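Local structure of protein argonaute (Aquifex aeolicus, 1YVU) at residues D112-D117 and R288-R293; I138-E143 and D158-I163. The protein uses short single-stranded DNA guides to bind complementary RNA targets and cleaves them with a metal-dependent endonuclease activity. All coordinates share one frame; numbering follows the deposited sequence.

Interaction 1: residues D112-D117 and R288-R293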
# COMPACT_ATOMS: atom_id res chain seq x y z
N ASP A 112 -6.34 -25.82 -0.67
CA ASP A 112 -6.49 -26.39 0.66
C ASP A 112 -5.56 -27.58 0.83
O ASP A 112 -5.06 -27.82 1.93
CB ASP A 112 -7.94 -26.83 0.89
CG ASP A 112 -8.92 -25.70 0.70
OD1 ASP A 112 -8.61 -24.56 1.12
OD2 ASP A 112 -9.99 -25.96 0.12
N LYS A 113 -5.32 -28.33 -0.26
CA LYS A 113 -4.40 -29.47 -0.22
C LYS A 113 -2.99 -28.92 -0.03
O LYS A 113 -2.21 -29.46 0.75
CB LYS A 113 -4.43 -30.34 -1.49
CG LYS A 113 -3.94 -31.81 -1.26
CD LYS A 113 -3.38 -32.48 -2.53
CE LYS A 113 -2.80 -33.88 -2.25
NZ LYS A 113 -2.10 -34.42 -3.47
N PHE A 114 -2.71 -27.78 -0.67
CA PHE A 114 -1.41 -27.13 -0.58
C PHE A 114 -1.13 -26.60 0.81
O PHE A 114 -0.07 -26.88 1.37
CB PHE A 114 -1.27 -25.99 -1.58
CG PHE A 114 0.12 -25.40 -1.62
CD1 PHE A 114 1.21 -26.17 -2.10
CD2 PHE A 114 0.37 -24.11 -1.09
CE1 PHE A 114 2.55 -25.67 -2.06
CE2 PHE A 114 1.71 -23.59 -1.04
CZ PHE A 114 2.80 -24.38 -1.52
N ILE A 115 -2.03 -25.78 1.34
CA ILE A 115 -1.88 -25.22 2.68
C ILE A 115 -1.60 -26.34 3.71
O ILE A 115 -0.58 -26.30 4.39
CB ILE A 115 -3.09 -24.28 3.01
CG1 ILE A 115 -2.84 -22.91 2.37
CG2 ILE A 115 -3.37 -24.17 4.53
CD1 ILE A 115 -4.09 -22.15 1.94
N SER A 116 -2.36 -27.44 3.62
CA SER A 116 -2.18 -28.58 4.53
C SER A 116 -0.89 -29.38 4.30
O SER A 116 -0.36 -29.96 5.24
CB SER A 116 -3.42 -29.49 4.52
OG SER A 116 -3.33 -30.53 3.55
N ASP A 117 -0.38 -29.39 3.06
CA ASP A 117 0.86 -30.10 2.74
C ASP A 117 2.11 -29.24 3.07
O ASP A 117 3.22 -29.77 3.23
CB ASP A 117 0.90 -30.52 1.25
CG ASP A 117 -0.01 -31.72 0.93
OD1 ASP A 117 -1.17 -31.77 1.38
OD2 ASP A 117 0.45 -32.61 0.18
N ARG A 288 6.38 -21.97 -8.48
CA ARG A 288 6.51 -23.02 -9.51
C ARG A 288 6.00 -24.34 -8.98
O ARG A 288 5.52 -25.14 -9.75
CB ARG A 288 7.95 -23.21 -10.01
CG ARG A 288 8.49 -22.13 -10.94
CD ARG A 288 9.98 -22.32 -11.21
NE ARG A 288 10.59 -21.15 -11.82
CZ ARG A 288 11.45 -21.17 -12.84
NH1 ARG A 288 11.84 -22.32 -13.38
NH2 ARG A 288 11.89 -20.04 -13.35
N TYR A 289 6.06 -24.56 -7.67
CA TYR A 289 5.55 -25.82 -7.13
C TYR A 289 4.02 -25.77 -7.00
O TYR A 289 3.35 -26.78 -7.21
CB TYR A 289 6.22 -26.14 -5.78
CG TYR A 289 5.91 -27.53 -5.19
CD1 TYR A 289 6.45 -28.71 -5.76
CD2 TYR A 289 5.09 -27.66 -4.05
CE1 TYR A 289 6.18 -30.01 -5.18
CE2 TYR A 289 4.81 -28.93 -3.46
CZ TYR A 289 5.35 -30.10 -4.03
OH TYR A 289 5.09 -31.32 -3.43
N ILE A 290 3.47 -24.59 -6.72
CA ILE A 290 2.03 -24.38 -6.57
C ILE A 290 1.31 -24.57 -7.90
O ILE A 290 0.24 -25.18 -7.97
CB ILE A 290 1.73 -22.96 -6.02
CG1 ILE A 290 2.58 -22.69 -4.79
CG2 ILE A 290 0.26 -22.82 -5.63
CD1 ILE A 290 2.56 -21.27 -4.28
N LEU A 291 1.92 -24.04 -8.96
CA LEU A 291 1.40 -24.12 -10.33
C LEU A 291 1.16 -25.54 -10.79
O LEU A 291 0.10 -25.85 -11.31
CB LEU A 291 2.40 -23.51 -11.31
CG LEU A 291 2.46 -22.04 -11.65
CD1 LEU A 291 3.24 -21.99 -12.95
CD2 LEU A 291 1.08 -21.49 -11.87
N ARG A 292 2.16 -26.40 -10.56
CA ARG A 292 2.11 -27.80 -10.95
C ARG A 292 0.85 -28.50 -10.42
O ARG A 292 0.15 -29.14 -11.20
CB ARG A 292 3.39 -28.53 -10.49
CG ARG A 292 4.70 -28.00 -11.09
CD ARG A 292 5.87 -28.94 -10.75
NE ARG A 292 7.19 -28.32 -10.82
CZ ARG A 292 8.34 -28.99 -10.93
NH1 ARG A 292 8.35 -30.32 -11.00
NH2 ARG A 292 9.49 -28.32 -10.94
N ARG A 293 0.50 -28.23 -9.16
CA ARG A 293 -0.68 -28.83 -8.50
C ARG A 293 -2.02 -28.35 -9.05
O ARG A 293 -3.00 -29.12 -9.07
CB ARG A 293 -0.64 -28.62 -6.98
CG ARG A 293 0.43 -29.43 -6.28
CD ARG A 293 0.42 -29.09 -4.81
NE ARG A 293 1.52 -29.70 -4.06
CZ ARG A 293 1.37 -30.36 -2.92
NH1 ARG A 293 0.16 -30.51 -2.38
NH2 ARG A 293 2.44 -30.83 -2.28

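Interaction 2: residues I138-E143 and D158-I163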
# COMPACT_ATOMS: atom_id res chain seq x y z
N ILE A 138 1.41 -17.91 8.73
CA ILE A 138 0.48 -18.55 7.81
C ILE A 138 0.66 -18.15 6.34
O ILE A 138 0.91 -17.00 6.05
CB ILE A 138 -0.98 -18.37 8.33
CG1 ILE A 138 -1.13 -19.25 9.57
CG2 ILE A 138 -2.04 -18.74 7.25
CD1 ILE A 138 -2.24 -18.83 10.50
N PRO A 139 0.72 -19.15 5.43
CA PRO A 139 0.89 -18.86 3.99
C PRO A 139 -0.42 -18.48 3.32
O PRO A 139 -1.46 -19.10 3.54
CB PRO A 139 1.38 -20.19 3.42
CG PRO A 139 1.85 -20.93 4.59
CD PRO A 139 0.94 -20.58 5.68
N GLU A 140 -0.35 -17.45 2.50
CA GLU A 140 -1.50 -17.00 1.73
C GLU A 140 -1.07 -17.03 0.28
O GLU A 140 0.06 -16.66 -0.09
CB GLU A 140 -1.98 -15.60 2.16
CG GLU A 140 -1.00 -14.45 1.88
CD GLU A 140 -1.37 -13.14 2.53
OE1 GLU A 140 -2.58 -12.92 2.80
OE2 GLU A 140 -0.44 -12.32 2.77
N VAL A 141 -1.95 -17.62 -0.52
CA VAL A 141 -1.73 -17.76 -1.94
C VAL A 141 -2.81 -16.94 -2.63
O VAL A 141 -4.00 -17.30 -2.63
CB VAL A 141 -1.77 -19.24 -2.40
CG1 VAL A 141 -0.77 -19.46 -3.51
CG2 VAL A 141 -1.48 -20.21 -1.24
N ASN A 142 -2.39 -15.78 -3.14
CA ASN A 142 -3.27 -14.87 -3.85
C ASN A 142 -3.04 -14.95 -5.37
O ASN A 142 -1.89 -14.88 -5.83
CB ASN A 142 -3.09 -13.44 -3.32
CG ASN A 142 -3.73 -13.22 -1.93
OD1 ASN A 142 -4.08 -14.17 -1.20
ND2 ASN A 142 -3.91 -11.96 -1.58
N GLU A 143 -4.12 -15.21 -6.10
CA GLU A 143 -4.12 -15.30 -7.58
C GLU A 143 -5.05 -14.25 -8.16
O GLU A 143 -6.19 -14.08 -7.70
CB GLU A 143 -4.65 -16.65 -8.11
CG GLU A 143 -4.13 -17.92 -7.49
CD GLU A 143 -4.77 -18.22 -6.15
OE1 GLU A 143 -5.87 -17.69 -5.86
OE2 GLU A 143 -4.17 -19.01 -5.39
N ASP A 158 1.19 -15.40 -6.47
CA ASP A 158 2.17 -15.11 -5.44
C ASP A 158 1.89 -15.92 -4.18
O ASP A 158 0.83 -16.55 -4.04
CB ASP A 158 2.15 -13.60 -5.10
CG ASP A 158 3.54 -13.05 -4.76
OD1 ASP A 158 4.40 -13.78 -4.22
OD2 ASP A 158 3.75 -11.85 -5.04
N LEU A 159 2.88 -15.89 -3.29
CA LEU A 159 2.87 -16.57 -2.00
C LEU A 159 3.42 -15.61 -0.95
O LEU A 159 4.58 -15.19 -1.01
CB LEU A 159 3.73 -17.83 -2.04
CG LEU A 159 3.71 -18.64 -0.75
CD1 LEU A 159 2.44 -19.45 -0.66
CD2 LEU A 159 4.89 -19.54 -0.74
N LYS A 160 2.56 -15.21 -0.03
CA LYS A 160 2.99 -14.31 1.03
C LYS A 160 2.76 -14.99 2.38
O LYS A 160 2.15 -16.05 2.42
CB LYS A 160 2.28 -12.96 0.87
CG LYS A 160 2.75 -12.21 -0.40
CD LYS A 160 1.97 -10.94 -0.77
CE LYS A 160 2.52 -10.36 -2.09
NZ LYS A 160 1.88 -9.09 -2.51
N PHE A 161 3.34 -14.45 3.45
CA PHE A 161 3.17 -15.02 4.80
C PHE A 161 2.47 -14.09 5.76
O PHE A 161 2.99 -13.03 6.11
CB PHE A 161 4.50 -15.47 5.41
CG PHE A 161 5.09 -16.68 4.75
CD1 PHE A 161 6.04 -16.53 3.72
CD2 PHE A 161 4.67 -17.97 5.10
CE1 PHE A 161 6.55 -17.66 3.04
CE2 PHE A 161 5.17 -19.11 4.42
CZ PHE A 161 6.11 -18.95 3.38
N ARG A 162 1.29 -14.51 6.18
CA ARG A 162 0.44 -13.77 7.10
C ARG A 162 0.90 -14.10 8.51
O ARG A 162 0.91 -15.27 8.90
CB ARG A 162 -1.03 -14.19 6.88
CG ARG A 162 -2.06 -13.32 7.54
CD ARG A 162 -2.06 -11.93 6.96
NE ARG A 162 -2.96 -11.76 5.81
CZ ARG A 162 -3.03 -10.67 5.05
NH1 ARG A 162 -2.23 -9.62 5.28
NH2 ARG A 162 -3.93 -10.60 4.07
N ILE A 163 1.33 -13.08 9.24
CA ILE A 163 1.81 -13.26 10.62
C ILE A 163 0.60 -13.24 11.54
O ILE A 163 -0.12 -12.26 11.61
CB ILE A 163 2.85 -12.15 11.03
CG1 ILE A 163 3.89 -11.92 9.92
CG2 ILE A 163 3.59 -12.59 12.30
CD1 ILE A 163 4.76 -10.67 10.10

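Interaction 1: residues D112-D117 and R288-R293
Phe114 and Asp117 on one helix meet Tyr289, Ile290 and Arg293 on another, a helix-to-helix contact that joins linker L1 to linker L2. The short axes run at 136° to each other and stay 10.9 Å apart at their closest, a gap bridged by long side chains. Phe114 and Arg293 carry the contact in nearly equal measure. With its CG anti to the backbone N (chi1 -173°), the Phe114 ring leans across to the second helix, where CG1 of Ile290 lies over one face in a CH-pi contact, 4.1 Å from the ring centroid. At the rim of the same ring, CE1 touches Tyr289 CD2 at 3.8 Å. Arg293 reaches over with an extended chain, and the edge of Phe114 comes up against one face of its guanidinium, CD1 lying 4.0 Å from NE, with the two planes 83° apart. Beyond the ring, Arg293 NH1 gives Asp117 OD2 a weak hydrogen bond of 3.3 Å within a salt bridge. NH2 donates to the hydroxyl of its own helix neighbour, Tyr289 OH, at 2.9 Å and nearly in the guanidinium plane. Apolar packing thus carries the buried side, while Tyr289 holds the guanidinium whose charge probably helps to balance Asp117.

Interaction 2: residues I138-E143 and D158-I163
Strands 138-143 and 158-163 run antiparallel as the two arms of a beta hairpin in linker L1, Ile138 pairing with Arg162. Glu140 and Lys160 form a hydrogen-bonded pair, Glu140 N to Lys160 O and Lys160 N to Glu140 O both measuring 2.9 Å. Between these two pairs, Pro139 faces Phe161 in a non-hydrogen-bonded pair, which suits a residue with no N-H to give.

Glu140 is the side chain to follow. Its CB stands over the strand pairing, 4.2 Å from Lys160 O. A chi1 of 66° sets CG between the backbone N and the carbonyl carbon and swings the chain across to the partner strand, where CG packs on Lys160 CB at 3.7 Å. From there the chain runs extended. CD comes within 3.9 Å of Arg162 NE, and OE2 lies between Lys160 CB and the centre of the guanidinium face. OE1 makes the salt bridge to Arg162 NH2 at 3.0 Å; the carboxylate lies over the guanidinium, the planes 71° apart, instead of meeting it edge to edge. Arg162 bends at chi2 and chi3 to turn back over Glu140, while the amine of Lys160 leads away and hydrogen-bonds to Asn602 OD1.

Pro139, Val141, Leu159 and Phe161 share the other face. There Pro139 and Phe161 touch Phe118 of helix 110-126, and Val141 and Leu159 pack on Ile290 of helix 280-299.

Overall arrangement
Interactions 1 and 2 have centres about 12 Å apart and touch directly: the helices of interaction 1 lie against the apolar face of the hairpin in interaction 2. Ile290 is the main joint, its CD1 lying 3.9 Å from Val141 CG1, and Phe114 also reaches Leu159. Along the chain, helix 110-126 comes first, then the two hairpin strands, and helix 280-299 returns only after the PAZ domain. The strands belong to a five-stranded antiparallel sheet that also takes in strands 9-14 and 303-305. Linkers L1 and L2, with strand 9-14 of the N-terminal domain, thus pack together within the PAZ lobe, away from the metal site formed by Asp502 and Asp683.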